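Local coordinates for MHC class I protein (Ginglymostoma cirratum, PDB 6LUP) that binds a peptide in the groove of its alpha-1/alpha-2 platform and, as a class I MHC molecule, probably presents it to T cells, at residues 25-30 and 175-180; 111-116 and 142-147; 120-125 and 129-134. All blocks are in the same frame, centred on the assembly; numbering follows the deposited sequence.

Interaction 1. Residues 25-30 and 175-180; sequences GYVDDQ and VELRPV
Glu-176 meets the 25-30 segment through its backbone: its O lies 3.2 Å from Gln-30 OE1, a spacing whose chemistry the orientation of the Gln-30 side-chain amide leaves unsettled. The carboxylate of Glu-176 leads off elsewhere. Next comes Leu-177, which carries the largest share of the buried area, 82 of 201 Å². Its side chain crosses that of Val-27 at roughly a right angle. Leu-177 CD2 is the busier branch, 3.8 Å from Val-27 CG1 and 4.1 Å from Gln-30 CB; CD1 reaches the same Val-27 methyl. That methyl is brought forward because CG1 of Val-27 lies opposite its own backbone N (chi1 177°). The carbonyl of Leu-177 then takes a proton from a water, 2.8 Å from Leu-177 O, which gives its other one to Asp-28, at 2.7 Å from Asp-28 OD2. Asp-28 sits in the type II' turn from Val-27 to Gln-30 and is also held by His-3 and Ser-4. Val-27 further packs on Leu-166 and Tyr-169 of helix 148-172. The settled part of the link from platform strand to interdomain connector is Leu-177 against Val-27 and Gln-30, plus one water bridge: apolar contact with a solvent-mediated polar edge.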
loop_
_atom_site.group_PDB
_atom_site.type_symbol
_atom_site.label_atom_id
_atom_site.label_comp_id
_atom_site.label_asym_id
_atom_site.label_seq_id
_atom_site.Cartn_x
_atom_site.Cartn_y
_atom_site.Cartn_z
ATOM N N GLY A 25 5.826 -6.473 5.337
ATOM C CA GLY A 25 5.346 -7.753 4.827
ATOM C C GLY A 25 3.834 -7.825 4.768
ATOM O O GLY A 25 3.146 -7.351 5.678
ATOM N N TYR A 26 3.325 -8.430 3.696
ATOM C CA TYR A 26 1.888 -8.566 3.469
ATOM C C TYR A 26 1.480 -9.999 3.197
ATOM O O TYR A 26 2.111 -10.687 2.399
ATOM C CB TYR A 26 1.449 -7.740 2.260
ATOM C CG TYR A 26 1.369 -6.256 2.489
ATOM C CD1 TYR A 26 2.491 -5.448 2.330
ATOM C CD2 TYR A 26 0.162 -5.650 2.832
ATOM C CE1 TYR A 26 2.420 -4.076 2.528
ATOM C CE2 TYR A 26 0.077 -4.282 3.033
ATOM C CZ TYR A 26 1.209 -3.500 2.881
ATOM O OH TYR A 26 1.135 -2.138 3.078
ATOM N N VAL A 27 0.418 -10.439 3.861
ATOM C CA VAL A 27 -0.353 -11.586 3.408
ATOM C C VAL A 27 -1.588 -11.005 2.726
ATOM O O VAL A 27 -2.366 -10.281 3.354
ATOM C CB VAL A 27 -0.766 -12.506 4.570
ATOM C CG1 VAL A 27 -1.637 -13.637 4.053
ATOM C CG2 VAL A 27 0.463 -13.058 5.283
ATOM N N ASP A 28 -1.760 -11.303 1.442
ATOM C CA ASP A 28 -2.807 -10.673 0.636
ATOM C C ASP A 28 -2.691 -9.153 0.769
ATOM O O ASP A 28 -1.619 -8.595 0.522
ATOM C CB ASP A 28 -4.205 -11.176 1.037
ATOM C CG ASP A 28 -4.396 -12.666 0.766
ATOM O OD1 ASP A 28 -3.959 -13.141 -0.308
ATOM O OD2 ASP A 28 -4.991 -13.362 1.619
ATOM N N ASP A 29 -3.768 -8.488 1.181
ATOM C CA ASP A 29 -3.754 -7.034 1.354
ATOM C C ASP A 29 -3.436 -6.585 2.777
ATOM O O ASP A 29 -3.442 -5.389 3.066
ATOM C CB ASP A 29 -5.098 -6.434 0.944
ATOM C CG ASP A 29 -5.216 -6.215 -0.544
ATOM O OD1 ASP A 29 -4.275 -6.548 -1.298
ATOM O OD2 ASP A 29 -6.270 -5.698 -0.957
ATOM N N GLN A 30 -3.173 -7.529 3.668
ATOM C CA GLN A 30 -2.990 -7.200 5.077
ATOM C C GLN A 30 -1.513 -7.170 5.470
ATOM O O GLN A 30 -0.800 -8.172 5.324
ATOM C CB GLN A 30 -3.776 -8.188 5.945
ATOM C CG GLN A 30 -3.494 -8.106 7.437
ATOM C CD GLN A 30 -4.357 -9.066 8.232
ATOM O OE1 GLN A 30 -5.580 -8.952 8.242
ATOM N NE2 GLN A 30 -3.723 -10.013 8.907
ATOM N N VAL A 175 -9.126 -16.451 10.353
ATOM C CA VAL A 175 -10.293 -15.579 10.521
ATOM C C VAL A 175 -9.929 -14.119 10.260
ATOM O O VAL A 175 -10.696 -13.375 9.640
ATOM C CB VAL A 175 -11.003 -15.768 11.888
ATOM C CG1 VAL A 175 -10.105 -15.377 13.051
ATOM C CG2 VAL A 175 -12.290 -14.963 11.936
ATOM N N GLU A 176 -8.738 -13.733 10.706
ATOM C CA GLU A 176 -8.233 -12.379 10.533
ATOM C C GLU A 176 -8.025 -12.035 9.060
ATOM O O GLU A 176 -8.050 -10.866 8.686
ATOM C CB GLU A 176 -6.926 -12.190 11.306
ATOM C CG GLU A 176 -7.053 -12.297 12.823
ATOM C CD GLU A 176 -7.090 -13.734 13.340
ATOM O OE1 GLU A 176 -7.377 -13.919 14.542
ATOM O OE2 GLU A 176 -6.843 -14.681 12.557
ATOM N N LEU A 177 -7.829 -13.057 8.231
ATOM C CA LEU A 177 -7.569 -12.853 6.806
ATOM C C LEU A 177 -8.799 -13.011 5.910
ATOM O O LEU A 177 -8.695 -12.926 4.687
ATOM C CB LEU A 177 -6.436 -13.767 6.337
ATOM C CG LEU A 177 -5.048 -13.381 6.858
ATOM C CD1 LEU A 177 -4.116 -14.582 6.837
ATOM C CD2 LEU A 177 -4.475 -12.204 6.078
ATOM N N ARG A 178 -9.959 -13.230 6.521
ATOM C CA ARG A 178 -11.204 -13.364 5.771
ATOM C C ARG A 178 -11.615 -12.027 5.153
ATOM O O ARG A 178 -11.351 -10.967 5.729
ATOM C CB ARG A 178 -12.324 -13.909 6.661
ATOM C CG ARG A 178 -12.146 -15.369 7.037
ATOM C CD ARG A 178 -13.484 -16.060 7.229
ATOM N NE ARG A 178 -13.900 -16.148 8.629
ATOM C CZ ARG A 178 -13.877 -17.263 9.356
ATOM N NH1 ARG A 178 -13.449 -18.406 8.831
ATOM N NH2 ARG A 178 -14.291 -17.236 10.616
ATOM N N PRO A 179 -12.248 -12.066 3.967
ATOM C CA PRO A 179 -12.802 -10.821 3.448
ATOM C C PRO A 179 -13.902 -10.289 4.366
ATOM O O PRO A 179 -14.655 -11.075 4.948
ATOM C CB PRO A 179 -13.381 -11.226 2.086
ATOM C CG PRO A 179 -13.592 -12.700 2.181
ATOM C CD PRO A 179 -12.482 -13.199 3.054
ATOM N N VAL A 180 -13.952 -8.970 4.524
ATOM C CA VAL A 180 -15.053 -8.313 5.227
ATOM C C VAL A 180 -15.814 -7.410 4.257
ATOM O O VAL A 180 -15.209 -6.623 3.517
ATOM C CB VAL A 180 -14.607 -7.556 6.509
ATOM C CG1 VAL A 180 -13.356 -6.726 6.266
ATOM C CG2 VAL A 180 -15.735 -6.685 7.054
HETATM O O HOH W 1 -6.676 -11.864 3.067
#

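Interaction 2. Residues 111-116 and 142-147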
loop_
_atom_site.group_PDB
_atom_site.type_symbol
_atom_site.label_atom_id
_atom_site.label_comp_id
_atom_site.label_asym_id
_atom_site.label_seq_id
_atom_site.Cartn_x
_atom_site.Cartn_y
_atom_site.Cartn_z
ATOM N N VAL A 111 10.728 -11.312 -8.138
ATOM C CA VAL A 111 11.656 -10.462 -7.405
ATOM C C VAL A 111 12.080 -9.334 -8.347
ATOM O O VAL A 111 12.615 -9.580 -9.429
ATOM C CB VAL A 111 12.846 -11.245 -6.780
ATOM C CG1 VAL A 111 13.590 -12.080 -7.812
ATOM C CG2 VAL A 111 13.797 -10.308 -6.049
ATOM N N GLN A 112 11.793 -8.103 -7.931
ATOM C CA GLN A 112 12.008 -6.915 -8.753
ATOM C C GLN A 112 12.754 -5.862 -7.954
ATOM O O GLN A 112 12.414 -5.590 -6.801
ATOM C CB GLN A 112 10.671 -6.337 -9.223
ATOM C CG GLN A 112 9.873 -7.239 -10.148
ATOM C CD GLN A 112 8.395 -6.897 -10.169
ATOM O OE1 GLN A 112 7.544 -7.783 -10.083
ATOM N NE2 GLN A 112 8.078 -5.607 -10.277
ATOM N N HIS A 113 13.769 -5.274 -8.577
ATOM C CA HIS A 113 14.568 -4.232 -7.947
ATOM C C HIS A 113 14.410 -2.919 -8.707
ATOM O O HIS A 113 14.264 -2.913 -9.936
ATOM C CB HIS A 113 16.044 -4.622 -7.921
ATOM C CG HIS A 113 16.325 -5.929 -7.248
ATOM N ND1 HIS A 113 17.185 -6.041 -6.177
ATOM C CD2 HIS A 113 15.879 -7.183 -7.503
ATOM C CE1 HIS A 113 17.251 -7.306 -5.798
ATOM N NE2 HIS A 113 16.468 -8.019 -6.586
ATOM N N ALA A 114 14.436 -1.811 -7.971
ATOM C CA ALA A 114 14.349 -0.489 -8.580
ATOM C C ALA A 114 15.315 0.505 -7.965
ATOM O O ALA A 114 15.543 0.515 -6.751
ATOM C CB ALA A 114 12.937 0.053 -8.505
ATOM N N TRP A 115 15.867 1.339 -8.837
ATOM C CA TRP A 115 16.739 2.438 -8.463
ATOM C C TRP A 115 16.018 3.739 -8.799
ATOM O O TRP A 115 15.544 3.922 -9.924
ATOM C CB TRP A 115 18.064 2.308 -9.217
ATOM C CG TRP A 115 18.853 3.570 -9.365
ATOM C CD1 TRP A 115 19.100 4.240 -10.524
ATOM C CD2 TRP A 115 19.510 4.308 -8.326
ATOM N NE1 TRP A 115 19.867 5.351 -10.277
ATOM C CE2 TRP A 115 20.132 5.419 -8.935
ATOM C CE3 TRP A 115 19.634 4.142 -6.940
ATOM C CZ2 TRP A 115 20.867 6.360 -8.212
ATOM C CZ3 TRP A 115 20.367 5.083 -6.217
ATOM C CH2 TRP A 115 20.972 6.176 -6.858
ATOM N N ASP A 116 15.919 4.623 -7.809
ATOM C CA ASP A 116 15.162 5.874 -7.935
ATOM C C ASP A 116 13.799 5.660 -8.596
ATOM O O ASP A 116 13.436 6.361 -9.540
ATOM C CB ASP A 116 15.979 6.944 -8.679
ATOM C CG ASP A 116 17.013 7.623 -7.790
ATOM O OD1 ASP A 116 17.017 7.382 -6.566
ATOM O OD2 ASP A 116 17.825 8.408 -8.318
ATOM N N ASN A 142 25.310 -9.590 -15.433
ATOM C CA ASN A 142 26.365 -10.516 -15.822
ATOM C C ASN A 142 26.925 -11.289 -14.635
ATOM O O ASN A 142 27.264 -12.467 -14.767
ATOM C CB ASN A 142 27.478 -9.789 -16.581
ATOM C CG ASN A 142 27.047 -9.329 -17.967
ATOM O OD1 ASN A 142 27.765 -8.577 -18.625
ATOM N ND2 ASN A 142 25.877 -9.781 -18.417
ATOM N N LYS A 143 27.008 -10.629 -13.482
ATOM C CA LYS A 143 27.441 -11.278 -12.247
ATOM C C LYS A 143 26.378 -12.246 -11.733
ATOM O O LYS A 143 26.687 -13.376 -11.351
ATOM C CB LYS A 143 27.761 -10.240 -11.171
ATOM C CG LYS A 143 29.008 -9.419 -11.451
ATOM C CD LYS A 143 29.099 -8.198 -10.549
ATOM C CE LYS A 143 29.652 -8.550 -9.179
ATOM N NZ LYS A 143 29.928 -7.321 -8.384
ATOM N N TRP A 144 25.126 -11.795 -11.745
ATOM C CA TRP A 144 24.016 -12.544 -11.160
ATOM C C TRP A 144 23.577 -13.743 -11.993
ATOM O O TRP A 144 23.087 -14.728 -11.443
ATOM C CB TRP A 144 22.840 -11.610 -10.875
ATOM C CG TRP A 144 23.034 -10.760 -9.643
ATOM C CD1 TRP A 144 24.205 -10.528 -8.976
ATOM C CD2 TRP A 144 22.027 -10.016 -8.952
ATOM N NE1 TRP A 144 23.988 -9.696 -7.906
ATOM C CE2 TRP A 144 22.660 -9.365 -7.868
ATOM C CE3 TRP A 144 20.651 -9.836 -9.139
ATOM C CZ2 TRP A 144 21.962 -8.550 -6.972
ATOM C CZ3 TRP A 144 19.959 -9.023 -8.251
ATOM C CH2 TRP A 144 20.617 -8.390 -7.181
ATOM N N ASP A 145 23.752 -13.663 -13.310
ATOM C CA ASP A 145 23.442 -14.790 -14.197
ATOM C C ASP A 145 24.416 -15.947 -13.989
ATOM O O ASP A 145 24.037 -17.113 -14.109
ATOM C CB ASP A 145 23.442 -14.356 -15.667
ATOM C CG ASP A 145 22.212 -13.539 -16.043
ATOM O OD1 ASP A 145 21.140 -13.711 -15.419
ATOM O OD2 ASP A 145 22.319 -12.723 -16.982
ATOM N N ARG A 146 25.667 -15.606 -13.677
ATOM C CA ARG A 146 26.712 -16.583 -13.369
ATOM C C ARG A 146 26.461 -17.299 -12.044
ATOM O O ARG A 146 26.749 -18.491 -11.917
ATOM C CB ARG A 146 28.088 -15.900 -13.325
ATOM C CG ARG A 146 28.943 -16.059 -14.577
ATOM C CD ARG A 146 28.300 -15.436 -15.808
ATOM N NE ARG A 146 29.156 -15.545 -16.989
ATOM C CZ ARG A 146 29.661 -14.512 -17.661
ATOM N NH1 ARG A 146 29.392 -13.264 -17.288
ATOM N NH2 ARG A 146 30.428 -14.728 -18.721
ATOM N N ASP A 147 25.925 -16.564 -11.069
ATOM C CA ASP A 147 25.779 -17.059 -9.703
ATOM C C ASP A 147 24.659 -18.092 -9.569
ATOM O O ASP A 147 23.499 -17.747 -9.347
ATOM C CB ASP A 147 25.569 -15.891 -8.731
ATOM C CG ASP A 147 26.007 -16.217 -7.313
ATOM O OD1 ASP A 147 25.847 -17.382 -6.873
ATOM O OD2 ASP A 147 26.501 -15.293 -6.633
#
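With chi1 of -56° in His-113 and -77° in Trp-144, each ring's CG stands opposite its own carbonyl carbon, and the two side chains extend toward each other from opposite directions across a gap of 13.0 Å between His-113 CA and Trp-144 CA. The meeting is T-shaped. The imidazole of His-113 offers a face, and the six-membered ring of Trp-144 brings its far edge to it, the ring planes standing at 67°. Centroids 5.4 Å apart agree with an edge-to-face pair. At the edge, Trp-144 CH2 approaches His-113 CE1 to 3.8 Å, while Trp-144 CZ3 lies over the imidazole face, 4.0 Å from His-113 NE2. In turn CE1 sits near the indole plane. The contact buries just 70 Å² in all, and these two residues make the whole of it.

The polar ends of both rings are engaged elsewhere. His-113 ND1 is hydrogen-bonded to the hydroxyl of Tyr-92, which helps to fix the turn of the imidazole, and Trp-144 NE1 is hydrogen-bonded to the backbone of the bound peptide. An apolar peptide side chain also packs on Trp-144, so Trp-144, which touches the groove floor through its indole, also binds the peptide. Trp-144 additionally meets Trp-130 edge-to-face.

Within the platform, His-113 belongs to strand 108-115, and its side chain touches Leu-94 of strand 91-100 and Phe-120 and Ile-121 of strand 118-124. Trp-144 reaches in from helix 135-146, near the break where Asp-147 caps helix 148-172, and thereby connects helical wall to sheet floor.

Interaction 3. Residues 120-125 and 129-134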
loop_
_atom_site.group_PDB
_atom_site.type_symbol
_atom_site.label_atom_id
_atom_site.label_comp_id
_atom_site.label_asym_id
_atom_site.label_seq_id
_atom_site.Cartn_x
_atom_site.Cartn_y
_atom_site.Cartn_z
ATOM N N PHE A 120 15.197 -1.493 -12.351
ATOM C CA PHE A 120 16.632 -1.697 -12.335
ATOM C C PHE A 120 16.975 -3.096 -12.829
ATOM O O PHE A 120 17.660 -3.247 -13.839
ATOM C CB PHE A 120 17.205 -1.433 -10.941
ATOM C CG PHE A 120 18.643 -1.835 -10.789
ATOM C CD1 PHE A 120 19.630 -1.291 -11.610
ATOM C CD2 PHE A 120 19.016 -2.754 -9.812
ATOM C CE1 PHE A 120 20.955 -1.664 -11.469
ATOM C CE2 PHE A 120 20.342 -3.129 -9.664
ATOM C CZ PHE A 120 21.313 -2.584 -10.494
ATOM N N ILE A 121 16.481 -4.110 -12.124
ATOM C CA ILE A 121 16.748 -5.499 -12.469
ATOM C C ILE A 121 15.644 -6.390 -11.894
ATOM O O ILE A 121 15.056 -6.072 -10.859
ATOM C CB ILE A 121 18.161 -5.930 -11.988
ATOM C CG1 ILE A 121 18.667 -7.147 -12.771
ATOM C CG2 ILE A 121 18.204 -6.149 -10.478
ATOM C CD1 ILE A 121 20.143 -7.436 -12.579
ATOM N N SER A 122 15.346 -7.488 -12.582
ATOM C CA SER A 122 14.355 -8.452 -12.102
ATOM C C SER A 122 14.632 -9.844 -12.660
ATOM O O SER A 122 15.345 -9.985 -13.655
ATOM C CB SER A 122 12.929 -7.998 -12.443
ATOM O OG SER A 122 12.764 -7.792 -13.834
ATOM N N LEU A 123 14.075 -10.870 -12.020
ATOM C CA LEU A 123 14.333 -12.245 -12.432
ATOM C C LEU A 123 13.230 -12.848 -13.294
ATOM O O LEU A 123 12.061 -12.851 -12.908
ATOM C CB LEU A 123 14.587 -13.143 -11.213
ATOM C CG LEU A 123 14.600 -14.666 -11.424
ATOM C CD1 LEU A 123 15.859 -15.126 -12.149
ATOM C CD2 LEU A 123 14.450 -15.405 -10.103
ATOM N N ASP A 124 13.617 -13.365 -14.457
ATOM C CA ASP A 124 12.759 -14.257 -15.219
ATOM C C ASP A 124 12.923 -15.651 -14.621
ATOM O O ASP A 124 13.961 -16.288 -14.790
ATOM C CB ASP A 124 13.140 -14.252 -16.703
ATOM C CG ASP A 124 12.194 -15.084 -17.564
ATOM O OD1 ASP A 124 11.668 -16.117 -17.088
ATOM O OD2 ASP A 124 11.984 -14.705 -18.737
ATOM N N LYS A 125 11.893 -16.108 -13.915
ATOM C CA LYS A 125 11.939 -17.378 -13.194
ATOM C C LYS A 125 11.942 -18.576 -14.145
ATOM O O LYS A 125 12.560 -19.601 -13.854
ATOM C CB LYS A 125 10.764 -17.466 -12.211
ATOM C CG LYS A 125 10.939 -18.478 -11.084
ATOM C CD LYS A 125 9.720 -18.535 -10.168
ATOM C CE LYS A 125 8.539 -19.243 -10.825
ATOM N NZ LYS A 125 7.414 -19.493 -9.877
ATOM N N VAL A 129 17.003 -16.287 -15.752
ATOM C CA VAL A 129 17.945 -15.250 -16.156
ATOM C C VAL A 129 17.451 -13.900 -15.623
ATOM O O VAL A 129 16.244 -13.685 -15.476
ATOM C CB VAL A 129 18.146 -15.245 -17.701
ATOM C CG1 VAL A 129 16.939 -14.656 -18.427
ATOM C CG2 VAL A 129 19.421 -14.519 -18.095
ATOM N N TRP A 130 18.385 -13.008 -15.310
ATOM C CA TRP A 130 18.039 -11.669 -14.839
ATOM C C TRP A 130 17.890 -10.704 -16.007
ATOM O O TRP A 130 18.684 -10.729 -16.948
ATOM C CB TRP A 130 19.091 -11.152 -13.860
ATOM C CG TRP A 130 19.158 -11.950 -12.595
ATOM C CD1 TRP A 130 19.939 -13.043 -12.361
ATOM C CD2 TRP A 130 18.411 -11.723 -11.390
ATOM N NE1 TRP A 130 19.731 -13.511 -11.084
ATOM C CE2 TRP A 130 18.797 -12.721 -10.467
ATOM C CE3 TRP A 130 17.458 -10.772 -10.999
ATOM C CZ2 TRP A 130 18.260 -12.797 -9.176
ATOM C CZ3 TRP A 130 16.925 -10.850 -9.712
ATOM C CH2 TRP A 130 17.329 -11.855 -8.819
ATOM N N VAL A 131 16.864 -9.861 -15.943
ATOM C CA VAL A 131 16.617 -8.872 -16.991
ATOM C C VAL A 131 16.784 -7.444 -16.469
ATOM O O VAL A 131 16.422 -7.137 -15.331
ATOM C CB VAL A 131 15.241 -9.073 -17.685
ATOM C CG1 VAL A 131 15.093 -10.505 -18.184
ATOM C CG2 VAL A 131 14.089 -8.724 -16.760
ATOM N N THR A 132 17.364 -6.587 -17.303
ATOM C CA THR A 132 17.586 -5.185 -16.961
ATOM C C THR A 132 17.357 -4.293 -18.185
ATOM O O THR A 132 17.956 -4.517 -19.240
ATOM C CB THR A 132 18.995 -4.945 -16.368
ATOM O OG1 THR A 132 19.210 -3.541 -16.179
ATOM C CG2 THR A 132 20.094 -5.509 -17.278
ATOM N N PRO A 133 16.472 -3.288 -18.054
ATOM C CA PRO A 133 16.214 -2.383 -19.175
ATOM C C PRO A 133 17.224 -1.231 -19.280
ATOM O O PRO A 133 17.106 -0.396 -20.175
ATOM C CB PRO A 133 14.818 -1.843 -18.861
ATOM C CG PRO A 133 14.746 -1.857 -17.374
ATOM C CD PRO A 133 15.591 -3.009 -16.903
ATOM N N VAL A 134 18.204 -1.192 -18.379
ATOM C CA VAL A 134 19.158 -0.081 -18.324
ATOM C C VAL A 134 20.609 -0.548 -18.341
ATOM O O VAL A 134 20.915 -1.671 -17.935
ATOM C CB VAL A 134 18.916 0.836 -17.103
ATOM C CG1 VAL A 134 17.639 1.643 -17.280
ATOM C CG2 VAL A 134 18.882 0.034 -15.808
#
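Leu-123 and Trp-130 form the main bump and hollow of this hairpin. They are a non-hydrogen-bonded antiparallel pair, CA atoms 4.5 Å apart, and the indole lies back across the neighbouring strand so that Leu-123 CB sits over one face of its six-membered ring. Leu-123 CB is 3.7 Å from the centroid of the Trp-130 six-membered ring and 16° off the ring normal, a CH-pi contact. The first torsion of Trp-130 (chi1 -65°), with CG beside the backbone N, lays the ring there. Ile-121 fits its CD1 against Trp-130 CB, 4.1 Å away, the two side chains crossing at about a right angle; CD1 of Leu-123 reaches the backbone of Val-129.

On the face bearing Ser-122, Asp-124, Val-129 and Val-131 the contacts are between small groups. Ser-122 OG nestles against the CG2 methyl of Val-131 at 3.3 Å, and Asp-124 CB rests near Val-129 CG1.

Between the two faces the backbones are joined by paired hydrogen bonds. Val-131 N to Ser-122 O is short and straight, 2.7 Å with 173° at the hydrogen, whereas Val-129 N to Asp-124 O is longer at 3.2 Å and more bent. Beyond the strand's end, Thr-132 OG1 lies 2.8 Å from Phe-120 O, and Pro-133 CD packs on the same carbonyl.

Trp-130 NE1 is hydrogen-bonded to Asn-151 OD1, and Phe-120 packs on Leu-79, Arg-82 and the peptide. The whole is an antiparallel hairpin at the outer edge of the class I platform sheet, its Trp-130 face turned to the alpha-2 helices, with a classic beta bulge on its other side, where strand 118-124 pairs with strand 108-115 and Phe-120 and Ile-121 both face His-113.

Interactions 2 and 3 form one continuous region, with centres 6 Å apart: His-113 N lies 2.7 Å from Ile-121 O, a probable hydrogen bond between neighbouring strands, and Asp-145 OD1 lies 2.8 Å from Trp-130 N, probably tying the helix to the edge strand. Both also reach the bound peptide, interaction 2 through Lys-143, Trp-144 and Asp-147 and interaction 3 through Phe-120. Interaction 1 stands apart, its centre 30 Å from each of the others and its nearest atoms about 13 Å from interaction 2 and 16 Å from interaction 3. It shares their eight-stranded sheet but lies where the platform passes into the immunoglobulin domain.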